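Side-chain contacts in quinonprotein alcohol dehydrogenase-like protein (PDB 4R5O), which is of unknown function but binds calcium and joins an immunoglobulin-like beta-sandwich domain to a seven-bladed beta-propeller: residues Val281-Gly286 / Tyr352-Ser357; Asn287-Glu292 / Cys298-Ile303; Asp165-Val170 / Lys211-Val216; Ala181-Asn186 / Gly198-Asp203; Ile38-Leu43 / Cys79-Lys84. All blocks are in the same frame, centred on the assembly; numbering follows the deposited sequence.

Along the chain, interaction 5 comes first, in the immunoglobulin-like domain, and the other four follow in the beta-propeller. Interaction 4 is nested inside the loop closed by interaction 3, and interaction 2 inside that closed by interaction 1. Each nested pair has centres about 9 Å apart and touches: strand 281-282 is the sheet neighbour of strand 288-294, and H166 and F167 are joined to A181 by backbone hydrogen bonds. Between the pairs, centres lie about 28 to 34 Å apart. Interaction 5 is about 66 Å from interaction 1, on the opposite side of the chain's centre. Interactions 1, 3 and 4 therefore report on how propeller blades meet or follow each other, interaction 2 on pairing within a blade.

Interaction 1: Val281-Gly286 / Tyr352-Ser357; sequences VLAKDG and YILGDS. With CA (calcium ion), chain L.
D285 and L354 approach each other from two reverse turns, a type I turn from A283 to G286 and a type II turn from I353 to D356, with their CA atoms 8.1 Å apart. The contact is made almost wholly by one leucine. L354 CD1 lies 3.9 Å from A283 CB and 3.8 Å from D285 CG, and CD2 also reaches the alanine methyl. The same CD1 is 4.1 Å from both D285 OD1 and OD2, which places the methyl over the flat of the carboxylate and leaves the two oxygens to other partners. OD1 takes the backbone N-H of N287, forming an Asx turn, and OD2 is hydrogen-bonded to the hydroxyl of Y289. These two bonds fix the rotation of the group, while CG, set between the backbone N and the carbonyl carbon (chi1 65°), presents the carboxylate face to the L354 methyl. The turns belong to successive sheets of the beta-propeller: the first follows strand 281-282 and leads into strand 288-294, the second follows strand 349-353, so L354 bridges neighbouring blades, where it also touches Y289 and I340. Its own turn is braced from within. The N-H of G355 donates to Y352 OH at 3.3 Å, while L354 N lies 4.0 Å above the ring plane of Y352, offset toward the rim. Further along the turn, D356 binds a calcium ion through OD1, at 2.8 Å from the metal, with D358 OD2 as the second protein ligand.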
# COMPACT_ATOMS: atom_id res chain seq x y z
N VAL A 281 -8.84 7.65 -14.84
CA VAL A 281 -7.92 6.62 -15.31
C VAL A 281 -7.34 7.05 -16.66
O VAL A 281 -8.06 7.58 -17.51
CB VAL A 281 -8.56 5.19 -15.38
CG1 VAL A 281 -8.96 4.69 -13.99
CG2 VAL A 281 -9.76 5.12 -16.33
N LEU A 282 -6.05 6.81 -16.84
CA LEU A 282 -5.38 7.05 -18.13
C LEU A 282 -5.53 5.78 -18.95
O LEU A 282 -5.03 4.73 -18.53
CB LEU A 282 -3.91 7.47 -17.96
CG LEU A 282 -3.12 7.69 -19.26
CD1 LEU A 282 -3.60 8.96 -20.02
CD2 LEU A 282 -1.64 7.75 -18.99
N ALA A 283 -6.29 5.83 -20.06
CA ALA A 283 -6.55 4.66 -20.91
C ALA A 283 -5.48 4.51 -21.99
O ALA A 283 -4.63 5.40 -22.14
CB ALA A 283 -7.91 4.75 -21.54
N LYS A 284 -5.52 3.37 -22.74
CA LYS A 284 -4.51 3.01 -23.76
C LYS A 284 -4.55 3.99 -24.95
O LYS A 284 -3.53 4.15 -25.60
CB LYS A 284 -4.67 1.57 -24.26
CG LYS A 284 -3.41 1.07 -24.98
CD LYS A 284 -3.65 -0.22 -25.71
CE LYS A 284 -2.42 -0.59 -26.50
NZ LYS A 284 -2.64 -1.81 -27.31
N ASP A 285 -5.68 4.69 -25.17
CA ASP A 285 -5.78 5.69 -26.23
C ASP A 285 -5.01 7.00 -25.86
O ASP A 285 -4.95 7.93 -26.68
CB ASP A 285 -7.25 6.02 -26.52
CG ASP A 285 -8.03 6.67 -25.40
OD1 ASP A 285 -7.51 6.75 -24.27
OD2 ASP A 285 -9.16 7.09 -25.65
N GLY A 286 -4.46 7.06 -24.64
CA GLY A 286 -3.69 8.18 -24.11
C GLY A 286 -4.54 9.25 -23.49
O GLY A 286 -4.03 10.32 -23.12
N TYR A 352 -15.53 -2.07 -20.34
CA TYR A 352 -15.78 -1.08 -21.37
C TYR A 352 -14.64 -1.07 -22.36
O TYR A 352 -13.49 -0.89 -21.99
CB TYR A 352 -16.00 0.33 -20.79
CG TYR A 352 -16.15 1.42 -21.84
CD1 TYR A 352 -17.21 1.40 -22.76
CD2 TYR A 352 -15.28 2.51 -21.88
CE1 TYR A 352 -17.36 2.40 -23.72
CE2 TYR A 352 -15.43 3.52 -22.83
CZ TYR A 352 -16.47 3.46 -23.75
OH TYR A 352 -16.65 4.45 -24.68
N ILE A 353 -15.00 -1.22 -23.62
CA ILE A 353 -14.06 -1.19 -24.72
C ILE A 353 -14.22 0.16 -25.36
O ILE A 353 -15.25 0.42 -25.98
CB ILE A 353 -14.29 -2.38 -25.67
CG1 ILE A 353 -14.08 -3.71 -24.87
CG2 ILE A 353 -13.34 -2.29 -26.86
CD1 ILE A 353 -14.74 -4.98 -25.45
N LEU A 354 -13.25 1.04 -25.14
CA LEU A 354 -13.20 2.42 -25.63
C LEU A 354 -13.81 2.53 -27.05
O LEU A 354 -13.37 1.83 -27.96
CB LEU A 354 -11.74 2.95 -25.65
CG LEU A 354 -10.84 2.70 -24.45
CD1 LEU A 354 -9.39 3.14 -24.75
CD2 LEU A 354 -11.38 3.34 -23.20
N GLY A 355 -14.84 3.37 -27.18
CA GLY A 355 -15.53 3.62 -28.44
C GLY A 355 -16.64 2.65 -28.81
O GLY A 355 -17.42 2.92 -29.74
N ASP A 356 -16.71 1.51 -28.11
CA ASP A 356 -17.74 0.55 -28.42
C ASP A 356 -18.68 0.46 -27.24
O ASP A 356 -18.32 -0.10 -26.20
CB ASP A 356 -17.10 -0.79 -28.78
CG ASP A 356 -18.06 -1.87 -29.22
OD1 ASP A 356 -19.14 -1.52 -29.77
OD2 ASP A 356 -17.71 -3.07 -29.09
N SER A 357 -19.86 1.09 -27.38
CA SER A 357 -20.91 1.16 -26.35
C SER A 357 -21.64 -0.19 -26.18
O SER A 357 -22.38 -0.36 -25.21
CB SER A 357 -21.92 2.26 -26.70
OG SER A 357 -22.52 2.06 -27.97
CA CA L . -19.41 -3.87 -31.35

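Interaction 2: Asn287-Glu292 / Cys298-Ile303; sequences NVYTLE and CNIVKI
Y289 and K302 form a non-hydrogen-bonded pair within an antiparallel hairpin whose strand axes come within 4.6 Å. The backbone ladder joins V288 with I303, T290 with V301 and E292 with N299. I303 N donates to V288 O at 2.6 Å, the return bond from V288 being weak, and V301 N donates to T290 O at 2.8 Å. Between these rungs, the CA-H groups of Y289 and L291 point at the carbonyl oxygens of V301 and N299.

Among side chains, the polar contact is that of N299 with E292. ND2 of the asparagine reaches E292 OE1 at 3.1 Å on its anti side, 34° out of the carboxylate plane. In this buried carboxylate, OE1 also forms a salt bridge with K311, and OE2 accepts the backbone N-H of I273.

The apolar contacts on the face of Y289 and L291 start with K302, which lies alongside the tyrosine and lays its CA over one ring face, 4.2 Å from the centroid, a CH-pi contact. I300 CG2 meets the ring edge, 3.7 Å from Y289 CD2, and I300 CG1 lies 3.9 Å from L291 CD2. A serine in place of Y289 would probably leave the K302 chain and I300 CG2 without their aromatic wall and D285 OD2 without its hydroxyl partner. On the other face, I303 CD1 touches both V288 CG1 and T290 CG2.

Within the blade, strand 281-282 flanks the hairpin beside strand 288-294, and strand 309-314 beside strand 297-303. I340 and L342 of strand 339-343 cover Y289, L291 and I300, whereas I272 lies against E292, V301 and I303.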
# COMPACT_ATOMS: atom_id res chain seq x y z
N ASN A 287 -5.86 8.99 -23.37
CA ASN A 287 -6.83 9.93 -22.81
C ASN A 287 -7.20 9.54 -21.38
O ASN A 287 -6.95 8.42 -20.95
CB ASN A 287 -8.09 10.01 -23.69
CG ASN A 287 -7.86 10.70 -25.01
OD1 ASN A 287 -8.32 10.26 -26.06
ND2 ASN A 287 -7.05 11.75 -25.01
N VAL A 288 -7.75 10.53 -20.63
CA VAL A 288 -8.16 10.34 -19.24
C VAL A 288 -9.65 10.19 -19.25
O VAL A 288 -10.35 10.94 -19.93
CB VAL A 288 -7.66 11.47 -18.32
CG1 VAL A 288 -8.42 11.50 -16.99
CG2 VAL A 288 -6.16 11.30 -18.08
N TYR A 289 -10.13 9.20 -18.48
CA TYR A 289 -11.54 8.89 -18.34
C TYR A 289 -11.99 8.99 -16.92
O TYR A 289 -11.30 8.57 -16.01
CB TYR A 289 -11.83 7.47 -18.86
CG TYR A 289 -11.73 7.31 -20.35
CD1 TYR A 289 -10.49 7.22 -20.98
CD2 TYR A 289 -12.87 7.11 -21.12
CE1 TYR A 289 -10.40 7.05 -22.36
CE2 TYR A 289 -12.79 6.92 -22.50
CZ TYR A 289 -11.55 6.89 -23.12
OH TYR A 289 -11.47 6.65 -24.46
N THR A 290 -13.20 9.49 -16.73
CA THR A 290 -13.87 9.52 -15.45
C THR A 290 -15.35 9.27 -15.73
O THR A 290 -15.70 8.97 -16.86
CB THR A 290 -13.57 10.82 -14.67
OG1 THR A 290 -14.01 10.66 -13.31
CG2 THR A 290 -14.18 12.08 -15.32
N LEU A 291 -16.19 9.36 -14.72
CA LEU A 291 -17.64 9.21 -14.84
C LEU A 291 -18.36 10.50 -14.46
O LEU A 291 -17.88 11.28 -13.63
CB LEU A 291 -18.19 8.06 -13.97
CG LEU A 291 -17.66 6.65 -14.17
CD1 LEU A 291 -18.36 5.74 -13.24
CD2 LEU A 291 -17.84 6.16 -15.59
N GLU A 292 -19.52 10.68 -15.07
CA GLU A 292 -20.42 11.79 -14.81
C GLU A 292 -21.71 11.19 -14.30
O GLU A 292 -22.14 10.14 -14.78
CB GLU A 292 -20.62 12.63 -16.08
CG GLU A 292 -21.54 13.82 -15.88
CD GLU A 292 -21.70 14.70 -17.09
OE1 GLU A 292 -21.89 14.15 -18.20
OE2 GLU A 292 -21.70 15.94 -16.93
N CYS A 298 -25.00 6.58 -15.78
CA CYS A 298 -23.80 7.42 -15.69
C CYS A 298 -23.25 7.63 -17.09
O CYS A 298 -23.68 6.93 -18.00
CB CYS A 298 -22.75 6.80 -14.76
SG CYS A 298 -22.02 5.24 -15.34
N ASN A 299 -22.31 8.56 -17.26
CA ASN A 299 -21.64 8.78 -18.53
C ASN A 299 -20.15 8.54 -18.40
O ASN A 299 -19.53 9.12 -17.51
CB ASN A 299 -21.89 10.18 -19.06
CG ASN A 299 -23.33 10.56 -19.22
OD1 ASN A 299 -24.11 9.89 -19.90
ND2 ASN A 299 -23.68 11.69 -18.66
N ILE A 300 -19.57 7.69 -19.26
CA ILE A 300 -18.11 7.48 -19.33
C ILE A 300 -17.56 8.67 -20.10
O ILE A 300 -17.90 8.85 -21.28
CB ILE A 300 -17.72 6.12 -19.95
CG1 ILE A 300 -18.44 4.96 -19.23
CG2 ILE A 300 -16.20 5.96 -19.96
CD1 ILE A 300 -18.33 3.62 -19.88
N VAL A 301 -16.81 9.53 -19.41
CA VAL A 301 -16.32 10.75 -20.02
C VAL A 301 -14.85 10.60 -20.42
O VAL A 301 -14.01 10.32 -19.60
CB VAL A 301 -16.52 11.98 -19.09
CG1 VAL A 301 -15.97 13.25 -19.72
CG2 VAL A 301 -18.00 12.16 -18.74
N LYS A 302 -14.56 10.84 -21.69
CA LYS A 302 -13.23 10.90 -22.28
C LYS A 302 -12.75 12.32 -22.19
O LYS A 302 -13.47 13.21 -22.63
CB LYS A 302 -13.28 10.38 -23.72
CG LYS A 302 -12.03 10.46 -24.56
CD LYS A 302 -12.44 10.00 -25.95
CE LYS A 302 -11.37 9.82 -26.97
NZ LYS A 302 -11.92 9.32 -28.25
N ILE A 303 -11.58 12.55 -21.57
CA ILE A 303 -11.03 13.90 -21.44
C ILE A 303 -9.85 13.93 -22.38
O ILE A 303 -8.85 13.25 -22.13
CB ILE A 303 -10.68 14.32 -19.98
CG1 ILE A 303 -11.83 13.94 -18.98
CG2 ILE A 303 -10.30 15.81 -19.92
CD1 ILE A 303 -11.51 14.07 -17.39

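Interaction 3: Asp165-Val170 / Lys211-Val216; sequences DHFYIV and KSLNNV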
# COMPACT_ATOMS: atom_id res chain seq x y z
N ASP A 165 2.75 11.44 12.67
CA ASP A 165 3.12 11.42 11.27
C ASP A 165 1.89 11.04 10.44
O ASP A 165 1.17 10.09 10.78
CB ASP A 165 4.30 10.45 11.02
CG ASP A 165 5.64 10.93 11.60
OD1 ASP A 165 5.76 12.14 11.89
OD2 ASP A 165 6.56 10.11 11.72
N HIS A 166 1.61 11.83 9.38
CA HIS A 166 0.49 11.55 8.48
C HIS A 166 1.00 11.07 7.12
O HIS A 166 0.36 10.25 6.46
CB HIS A 166 -0.40 12.78 8.30
CG HIS A 166 -0.84 13.37 9.60
ND1 HIS A 166 -0.21 14.49 10.13
CD2 HIS A 166 -1.75 12.91 10.48
CE1 HIS A 166 -0.82 14.73 11.28
NE2 HIS A 166 -1.75 13.80 11.54
N PHE A 167 2.16 11.56 6.71
CA PHE A 167 2.71 11.23 5.41
C PHE A 167 3.94 10.33 5.58
O PHE A 167 4.84 10.66 6.34
CB PHE A 167 3.07 12.53 4.67
CG PHE A 167 3.44 12.33 3.23
CD1 PHE A 167 2.47 12.37 2.23
CD2 PHE A 167 4.76 12.12 2.86
CE1 PHE A 167 2.81 12.18 0.90
CE2 PHE A 167 5.10 11.90 1.53
CZ PHE A 167 4.12 11.94 0.55
N TYR A 168 3.95 9.22 4.87
CA TYR A 168 5.01 8.20 4.92
C TYR A 168 5.56 7.87 3.54
O TYR A 168 4.79 7.78 2.59
CB TYR A 168 4.45 6.91 5.55
CG TYR A 168 3.98 7.05 6.99
CD1 TYR A 168 2.73 7.58 7.28
CD2 TYR A 168 4.72 6.52 8.05
CE1 TYR A 168 2.28 7.70 8.59
CE2 TYR A 168 4.28 6.63 9.36
CZ TYR A 168 3.06 7.21 9.63
OH TYR A 168 2.63 7.28 10.94
N ILE A 169 6.89 7.69 3.44
CA ILE A 169 7.57 7.23 2.24
C ILE A 169 8.13 5.85 2.56
O ILE A 169 8.94 5.70 3.49
CB ILE A 169 8.65 8.18 1.65
CG1 ILE A 169 8.19 9.64 1.57
CG2 ILE A 169 9.16 7.62 0.27
CD1 ILE A 169 9.30 10.59 1.19
N VAL A 170 7.65 4.85 1.82
CA VAL A 170 7.99 3.43 1.92
C VAL A 170 8.54 3.01 0.57
O VAL A 170 7.92 3.33 -0.44
CB VAL A 170 6.74 2.59 2.37
CG1 VAL A 170 7.04 1.09 2.37
CG2 VAL A 170 6.22 3.04 3.73
N LYS A 211 11.04 15.17 -0.60
CA LYS A 211 12.37 14.88 -0.06
C LYS A 211 12.45 15.34 1.40
O LYS A 211 12.67 14.50 2.30
CB LYS A 211 13.49 15.52 -0.90
CG LYS A 211 13.37 15.30 -2.44
CD LYS A 211 13.33 13.82 -2.91
CE LYS A 211 13.17 13.70 -4.42
NZ LYS A 211 13.03 12.29 -4.87
N SER A 212 12.19 16.65 1.66
CA SER A 212 12.25 17.22 3.02
C SER A 212 10.99 16.91 3.84
O SER A 212 11.07 16.89 5.06
CB SER A 212 12.45 18.73 2.97
OG SER A 212 11.37 19.36 2.31
N LEU A 213 9.85 16.75 3.16
CA LEU A 213 8.51 16.46 3.67
C LEU A 213 7.91 17.71 4.38
O LEU A 213 6.94 17.60 5.13
CB LEU A 213 8.46 15.22 4.60
CG LEU A 213 8.84 13.88 3.94
CD1 LEU A 213 8.52 12.73 4.85
CD2 LEU A 213 8.05 13.66 2.65
N ASN A 214 8.43 18.92 4.04
CA ASN A 214 7.82 20.16 4.48
C ASN A 214 6.59 20.40 3.63
O ASN A 214 6.60 20.01 2.47
CB ASN A 214 8.80 21.35 4.43
CG ASN A 214 9.84 21.34 5.55
OD1 ASN A 214 9.57 21.03 6.73
ND2 ASN A 214 11.04 21.79 5.21
N ASN A 215 5.53 20.97 4.22
CA ASN A 215 4.31 21.26 3.47
C ASN A 215 3.96 22.73 3.61
O ASN A 215 4.31 23.36 4.60
CB ASN A 215 3.12 20.36 3.88
CG ASN A 215 2.49 20.68 5.19
OD1 ASN A 215 1.50 21.44 5.28
ND2 ASN A 215 3.02 20.08 6.23
N VAL A 216 3.32 23.28 2.58
CA VAL A 216 2.88 24.68 2.50
C VAL A 216 1.40 24.63 2.26
O VAL A 216 0.96 23.95 1.34
CB VAL A 216 3.64 25.51 1.42
CG1 VAL A 216 3.10 26.92 1.31
CG2 VAL A 216 5.15 25.53 1.67
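L213 fills part of the junction between two successive blades of the beta-propeller, where it packs on F167 and I169. The phenylalanine and isoleucine lie on strand 167-171, in the sheet that runs from strand 143-149 to strand 177-181; the leucine sits in the turn between strands 204-209 and 215-220 of the next blade. One methyl does all the touching from the leucine side. L213 CD2 is 3.6 Å from F167 CE2 and equally far from CD2 of that ring, and it also reaches I169 CD1 at 3.6 Å. The side chains of L213 and F167 cross at about a right angle, while that of I169 meets the leucine more slantwise. F167 and I169 are two positions apart on their strand and both point toward the turn, which is why a single methyl can rest on both. With its CG opposite the backbone N (chi1 -170°), F167 extends its ring to the leucine and on to I208 and L210. L213 itself has a left-handed backbone conformation, with phi 73°, in a turn where D209 OD1 receives the N-H groups of both K211 and S212. At the start of the phenylalanine's strand, H166 and F167 together face A181, a classic beta bulge. N179 and A181 of strand 177-181 lie against L213 as well. The three residues of the contact are buried and meet through carbon atoms alone, so the join between the two blades rests here on shape and on the exclusion of water, with no directional polar bond to set its register.

Interaction 4: Ala181-Asn186 / Gly198-Asp203; sequences AVVGAN and GLVTGD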
# COMPACT_ATOMS: atom_id res chain seq x y z
N ALA A 181 6.41 12.25 8.18
CA ALA A 181 6.28 13.59 8.75
C ALA A 181 4.83 13.93 9.08
O ALA A 181 3.90 13.27 8.62
CB ALA A 181 6.82 14.64 7.79
N VAL A 182 4.67 14.97 9.89
CA VAL A 182 3.40 15.55 10.31
C VAL A 182 2.93 16.46 9.22
O VAL A 182 3.74 17.17 8.63
CB VAL A 182 3.60 16.30 11.67
CG1 VAL A 182 2.34 17.03 12.13
CG2 VAL A 182 4.13 15.38 12.76
N VAL A 183 1.62 16.45 8.90
CA VAL A 183 1.03 17.36 7.90
C VAL A 183 -0.14 18.04 8.62
O VAL A 183 -0.06 19.22 8.96
CB VAL A 183 0.64 16.67 6.57
CG1 VAL A 183 0.11 17.68 5.56
CG2 VAL A 183 1.81 15.89 5.97
N GLY A 184 -1.15 17.25 8.93
CA GLY A 184 -2.32 17.70 9.67
C GLY A 184 -3.35 16.60 9.81
O GLY A 184 -3.33 15.59 9.09
N ALA A 185 -4.27 16.79 10.77
CA ALA A 185 -5.40 15.91 11.02
C ALA A 185 -6.47 16.04 9.93
O ALA A 185 -6.65 17.13 9.35
CB ALA A 185 -6.01 16.23 12.37
N ASN A 186 -7.18 14.90 9.67
CA ASN A 186 -8.34 14.77 8.77
C ASN A 186 -8.01 15.15 7.32
O ASN A 186 -8.79 15.82 6.64
CB ASN A 186 -9.49 15.64 9.28
CG ASN A 186 -9.92 15.30 10.68
OD1 ASN A 186 -10.08 16.17 11.54
ND2 ASN A 186 -10.02 14.01 10.97
N GLY A 198 4.27 16.71 -4.15
CA GLY A 198 2.95 16.11 -4.04
C GLY A 198 1.95 17.10 -3.47
O GLY A 198 2.32 18.22 -3.10
N LEU A 199 0.68 16.73 -3.41
CA LEU A 199 -0.38 17.56 -2.81
C LEU A 199 -1.12 16.80 -1.77
O LEU A 199 -1.45 15.64 -2.00
CB LEU A 199 -1.40 18.11 -3.83
CG LEU A 199 -0.97 18.97 -4.99
CD1 LEU A 199 -2.18 19.15 -5.91
CD2 LEU A 199 -0.39 20.34 -4.54
N VAL A 200 -1.40 17.43 -0.64
CA VAL A 200 -2.21 16.84 0.42
C VAL A 200 -3.42 17.76 0.58
O VAL A 200 -3.28 18.97 0.76
CB VAL A 200 -1.42 16.60 1.74
CG1 VAL A 200 -2.37 16.20 2.88
CG2 VAL A 200 -0.30 15.56 1.55
N THR A 201 -4.61 17.19 0.41
CA THR A 201 -5.87 17.95 0.48
C THR A 201 -6.77 17.31 1.57
O THR A 201 -6.52 16.17 2.03
CB THR A 201 -6.54 17.99 -0.91
OG1 THR A 201 -6.72 16.67 -1.39
CG2 THR A 201 -5.69 18.77 -1.96
N GLY A 202 -7.77 18.07 2.01
CA GLY A 202 -8.69 17.69 3.07
C GLY A 202 -9.28 18.90 3.77
O GLY A 202 -10.45 18.88 4.16
N ASP A 203 -8.47 19.97 3.91
CA ASP A 203 -8.81 21.27 4.52
C ASP A 203 -8.42 22.41 3.58
O ASP A 203 -8.27 23.56 4.01
CB ASP A 203 -8.08 21.41 5.87
CG ASP A 203 -6.56 21.38 5.85
OD1 ASP A 203 -5.97 21.23 4.74
OD2 ASP A 203 -5.96 21.48 6.94
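V183 and V200 meet methyl to methyl, CG1 of the one lying 3.9 Å from CG1 of the other. Both valines hold the same rotamer, with CG1 opposite the backbone N (chi1 -177° in V183 and 171° in V200), and in each this branch is the one that faces the partner. The side chains cross at a slant, and CG1 with CG1 is the one pair of methyls that touches. Around them, I208 of strand 204-209 lies against both valines, R206 is beside V183, and L190 is beside V200. V183 is further held by its backbone N-H, which donates to H166 ND1 of the preceding blade. At the far end of the contact the backbone takes over: N186 O approaches G202 CA at 4.0 Å, and the side chain of N186 leads away from the glycine. G202, with no side chain, lets the carbonyl oxygen come up to its alpha carbon. Next to it, D203 is engaged elsewhere, OD2 forming a salt bridge with R206. The touching parts of the chain run in much the same direction, 28° apart. Segment 181-186 leaves strand 177-181, the last of one blade, and leads to strand 189-192, the first of the next, while V200 belongs to strand 197-201 beside that first strand. A link from the last strand of one blade to the first of the next is typical of the beta-propeller fold.

Interaction 5: Ile38-Leu43 / Cys79-Lys84; sequences ITPELL and CIIKNK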
# COMPACT_ATOMS: atom_id res chain seq x y z
N ILE A 38 20.93 -21.26 15.56
CA ILE A 38 22.30 -20.94 15.98
C ILE A 38 22.52 -21.61 17.31
O ILE A 38 21.76 -21.32 18.24
CB ILE A 38 22.62 -19.42 16.03
CG1 ILE A 38 22.24 -18.70 14.71
CG2 ILE A 38 24.08 -19.18 16.44
CD1 ILE A 38 21.99 -17.22 14.85
N THR A 39 23.51 -22.49 17.42
CA THR A 39 23.75 -23.15 18.69
C THR A 39 25.19 -22.85 19.10
O THR A 39 26.08 -23.64 18.76
CB THR A 39 23.44 -24.66 18.62
OG1 THR A 39 22.12 -24.87 18.08
CG2 THR A 39 23.58 -25.36 19.96
N PRO A 40 25.44 -21.72 19.81
CA PRO A 40 26.82 -21.42 20.23
C PRO A 40 27.36 -22.50 21.14
O PRO A 40 26.63 -22.97 22.02
CB PRO A 40 26.69 -20.08 20.95
CG PRO A 40 25.41 -19.50 20.46
CD PRO A 40 24.51 -20.68 20.27
N GLU A 41 28.58 -22.96 20.88
CA GLU A 41 29.22 -23.99 21.69
C GLU A 41 30.22 -23.36 22.61
O GLU A 41 31.19 -22.73 22.16
CB GLU A 41 29.87 -25.08 20.84
CG GLU A 41 28.85 -26.00 20.18
CD GLU A 41 29.41 -27.23 19.49
OE1 GLU A 41 30.53 -27.69 19.84
OE2 GLU A 41 28.67 -27.78 18.65
N LEU A 42 29.96 -23.50 23.90
CA LEU A 42 30.82 -22.96 24.94
C LEU A 42 31.83 -24.00 25.38
O LEU A 42 31.48 -25.15 25.69
CB LEU A 42 29.98 -22.49 26.13
CG LEU A 42 29.46 -21.06 26.13
CD1 LEU A 42 28.74 -20.70 24.86
CD2 LEU A 42 28.55 -20.86 27.27
N LEU A 43 33.10 -23.60 25.40
CA LEU A 43 34.20 -24.42 25.86
C LEU A 43 34.02 -24.71 27.37
O LEU A 43 34.26 -25.83 27.83
CB LEU A 43 35.50 -23.67 25.54
CG LEU A 43 36.81 -24.40 25.80
CD1 LEU A 43 37.03 -25.54 24.80
CD2 LEU A 43 37.99 -23.43 25.73
N CYS A 79 23.57 -11.89 20.62
CA CYS A 79 23.61 -12.99 21.55
C CYS A 79 24.52 -12.60 22.68
O CYS A 79 25.72 -12.43 22.47
CB CYS A 79 24.05 -14.28 20.88
SG CYS A 79 24.18 -15.67 22.01
N ILE A 80 23.93 -12.42 23.85
CA ILE A 80 24.67 -12.08 25.06
C ILE A 80 24.74 -13.34 25.90
O ILE A 80 23.70 -13.88 26.28
CB ILE A 80 24.03 -10.87 25.81
CG1 ILE A 80 23.71 -9.70 24.84
CG2 ILE A 80 24.93 -10.43 26.95
CD1 ILE A 80 22.88 -8.63 25.40
N ILE A 81 25.95 -13.85 26.14
CA ILE A 81 26.18 -15.03 26.98
C ILE A 81 26.92 -14.54 28.22
O ILE A 81 27.97 -13.91 28.10
CB ILE A 81 26.91 -16.18 26.25
CG1 ILE A 81 26.34 -16.39 24.83
CG2 ILE A 81 26.89 -17.47 27.11
CD1 ILE A 81 27.07 -17.29 23.97
N LYS A 82 26.32 -14.80 29.39
CA LYS A 82 26.75 -14.33 30.71
C LYS A 82 27.03 -15.48 31.68
O LYS A 82 26.30 -16.47 31.67
CB LYS A 82 25.58 -13.46 31.24
CG LYS A 82 25.70 -12.78 32.59
CD LYS A 82 24.43 -11.95 32.82
CE LYS A 82 24.37 -11.26 34.16
NZ LYS A 82 23.13 -10.45 34.30
N ASN A 83 28.07 -15.36 32.53
CA ASN A 83 28.37 -16.30 33.63
C ASN A 83 28.93 -15.47 34.80
O ASN A 83 29.11 -14.27 34.66
CB ASN A 83 29.31 -17.46 33.23
CG ASN A 83 30.76 -17.13 32.92
OD1 ASN A 83 31.23 -15.99 33.05
ND2 ASN A 83 31.51 -18.14 32.52
N LYS A 84 29.22 -16.12 35.94
CA LYS A 84 29.69 -15.49 37.18
C LYS A 84 30.87 -14.52 36.94
O LYS A 84 30.93 -13.46 37.57
CB LYS A 84 30.11 -16.59 38.18
CG LYS A 84 30.35 -16.10 39.61
CD LYS A 84 30.76 -17.24 40.54
CE LYS A 84 31.06 -16.73 41.93
NZ LYS A 84 31.39 -17.82 42.88
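I81 carries most of this contact, meeting L42 and P40 with both of its branches. Its CG2 lies 3.8 Å from L42 CD2, while CD1 lies 3.9 Å from L42 CD1 and 4.1 Å from P40 CB. With CG1 set opposite the carbonyl carbon (chi1 -44°), CD1 reaches both L42 and P40, while CG2 meets the leucine alone. L42 and I81 run antiparallel alongside each other, and each leucine methyl meets a different isoleucine carbon. P40, two residues before L42, points the same way and offers the flank of its ring; besides CB against I81, its CG is 4.3 Å from C79 SG. C79 and I81 likewise stand two apart on their strand and both face segment 38-43, which makes the contact a pairing of two residues from each side. All of it is apolar, as expected inside an immunoglobulin-like beta-sandwich, here one that matches a PKD-like family in sequence. Segment 38-43 follows strand 35-38 without being a regular strand itself, and it is tied by backbone hydrogen bonds of E41 with L19 and of L43 with N17. Strand 74-83, which carries C79 and I81, runs between strands 86-97 and 49-54; M90 of the former touches both residues, and W52 and Y50 of the latter extend the same packing to P40 and L42.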